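Local structure of transcription anti-terminator antagonist UpxZ (Bacteroides uniformis ATCC 8492, 4EPZ) at residues Q140-I143 with I144-R148. The protein probably antagonises transcription anti-termination and so helps regulate capsular polysaccharide synthesis in this gut bacterium. Residues are numbered along the deposited sequence; the frame is centred on the assembly and turned at random. Where two conformers were deposited one is given.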
loop_
_atom_site.group_PDB
_atom_site.type_symbol
_atom_site.label_atom_id
_atom_site.label_comp_id
_atom_site.label_asym_id
_atom_site.label_seq_id
_atom_site.Cartn_x
_atom_site.Cartn_y
_atom_site.Cartn_z
ATOM N N GLN A 140 6.896 12.170 -0.057
ATOM C CA GLN A 140 8.035 11.620 0.684
ATOM C C GLN A 140 7.790 11.811 2.176
ATOM O O GLN A 140 7.946 10.867 2.944
ATOM C CB GLN A 140 9.334 12.322 0.260
ATOM C CG GLN A 140 9.744 11.864 -1.127
ATOM C CD GLN A 140 10.928 12.620 -1.677
ATOM O OE1 GLN A 140 11.382 13.648 -1.149
ATOM N NE2 GLN A 140 11.374 12.164 -2.844
ATOM N N LYS A 141 7.325 13.015 2.581
ATOM C CA LYS A 141 7.037 13.244 4.010
ATOM C C LYS A 141 5.955 12.278 4.505
ATOM O O LYS A 141 6.102 11.714 5.583
ATOM C CB LYS A 141 6.608 14.692 4.262
ATOM C CG LYS A 141 7.742 15.686 4.136
ATOM C CD LYS A 141 7.162 17.103 4.192
ATOM C CE LYS A 141 8.245 18.129 4.027
ATOM N NZ LYS A 141 7.682 19.505 4.034
ATOM N N GLU A 142 4.884 12.078 3.725
ATOM C CA GLU A 142 3.781 11.198 4.099
ATOM C C GLU A 142 4.221 9.742 4.241
ATOM O O GLU A 142 3.830 9.102 5.211
ATOM C CB GLU A 142 2.652 11.246 3.072
ATOM C CG GLU A 142 1.793 12.501 3.113
ATOM C CD GLU A 142 0.502 12.357 2.323
ATOM O OE1 GLU A 142 0.092 11.201 2.053
ATOM O OE2 GLU A 142 -0.109 13.399 1.986
ATOM N N ILE A 143 5.014 9.229 3.268
ATOM C CA ILE A 143 5.389 7.804 3.293
ATOM C C ILE A 143 6.385 7.576 4.453
ATOM O O ILE A 143 6.326 6.522 5.085
ATOM C CB ILE A 143 5.904 7.280 1.934
ATOM C CG1 ILE A 143 5.894 5.715 1.891
ATOM C CG2 ILE A 143 7.280 7.876 1.565
ATOM C CD1 ILE A 143 4.395 5.132 2.058
ATOM N N ILE A 144 7.258 8.562 4.743
ATOM C CA ILE A 144 8.161 8.446 5.906
ATOM C C ILE A 144 7.321 8.295 7.221
ATOM O O ILE A 144 7.620 7.430 8.069
ATOM C CB ILE A 144 9.096 9.675 5.971
ATOM C CG1 ILE A 144 10.156 9.610 4.857
ATOM C CG2 ILE A 144 9.778 9.775 7.364
ATOM C CD1 ILE A 144 10.840 10.985 4.686
ATOM N N GLU A 145 6.263 9.108 7.339
ATOM C CA GLU A 145 5.361 9.095 8.481
ATOM C C GLU A 145 4.659 7.735 8.559
ATOM O O GLU A 145 4.581 7.129 9.635
ATOM C CB GLU A 145 4.355 10.257 8.366
ATOM C CG GLU A 145 3.464 10.459 9.582
ATOM C CD GLU A 145 2.400 11.535 9.420
ATOM O OE1 GLU A 145 2.594 12.459 8.595
ATOM O OE2 GLU A 145 1.361 11.444 10.112
ATOM N N GLU A 146 4.170 7.233 7.418
ATOM C CA GLU A 146 3.467 5.935 7.364
ATOM C C GLU A 146 4.382 4.790 7.817
ATOM O O GLU A 146 3.985 3.964 8.658
ATOM C CB GLU A 146 2.914 5.676 5.958
ATOM C CG GLU A 146 1.688 6.550 5.687
ATOM C CD GLU A 146 1.231 6.654 4.240
ATOM O OE1 GLU A 146 1.568 5.750 3.446
ATOM O OE2 GLU A 146 0.503 7.615 3.910
ATOM N N LEU A 147 5.616 4.769 7.295
ATOM C CA LEU A 147 6.614 3.767 7.675
ATOM C C LEU A 147 6.897 3.834 9.173
ATOM O O LEU A 147 6.873 2.785 9.837
ATOM C CB LEU A 147 7.915 3.961 6.907
ATOM C CG LEU A 147 9.056 2.981 7.277
ATOM C CD1 LEU A 147 8.634 1.501 7.079
ATOM C CD2 LEU A 147 10.335 3.332 6.508
ATOM N N ARG A 148 7.128 5.042 9.712
ATOM C CA ARG A 148 7.397 5.174 11.136
ATOM C C ARG A 148 6.219 4.643 11.976
ATOM O O ARG A 148 6.455 3.941 12.966
ATOM C CB ARG A 148 7.707 6.619 11.507
ATOM C CG ARG A 148 8.247 6.742 12.950
ATOM C CD ARG A 148 8.349 8.159 13.433
ATOM N NE ARG A 148 7.055 8.847 13.442
ATOM C CZ ARG A 148 6.695 9.767 12.552
ATOM N NH1 ARG A 148 7.524 10.118 11.574
ATOM N NH2 ARG A 148 5.498 10.333 12.623
HETATM O O HOH W 1 1.061 8.778 1.315
#
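Glu142 and Glu146, one turn apart on helix 138-152, run side by side in the same direction and share a water between their carboxylates. The water donates to both: to Glu142 OE1 at 2.7 Å and to Glu146 OE2 at 2.9 Å. It thereby bridges two acids whose facing oxygens, Glu142 OE1 and Glu146 OE2, stand 4.1 Å apart, the carboxylate planes turned 51° against each other. Both side chains set CG anti to their own carbonyl carbon (chi1 -75° and -74°) and continue extended, which keeps them alongside one another. The other oxygen of Glu146, OE1, meets the end of Ile143, whose CD1 approaches to 3.2 Å as the two side chains cross at about a right angle. Beneath them the helical bond from Glu146 N to Glu142 O, 2.9 Å long, helps hold the two residues one turn apart, and Leu147 N to Ile143 O continues the same i to i+4 pattern. Farther out, His17 NE2 hydrogen-bonds Glu142 OE1 and Tyr21 OH hydrogen-bonds Glu146 OE2, tying the acidic side of the helix to the end of helix 5-20 and the loop after it. Ile143 and Leu147 instead pack on helix 102-115, with Leu147 also reaching helix 118-129. With an alanine in place of Glu146, the bridging water is likely to lose one of its two acceptors, Tyr21 OH this partner, and Ile143 CD1 the carboxylate oxygen that lies against it. Water, histidine and tyrosine together probably offset the repulsion between the two carboxylates, and if His17 were protonated its charge would probably ease it further.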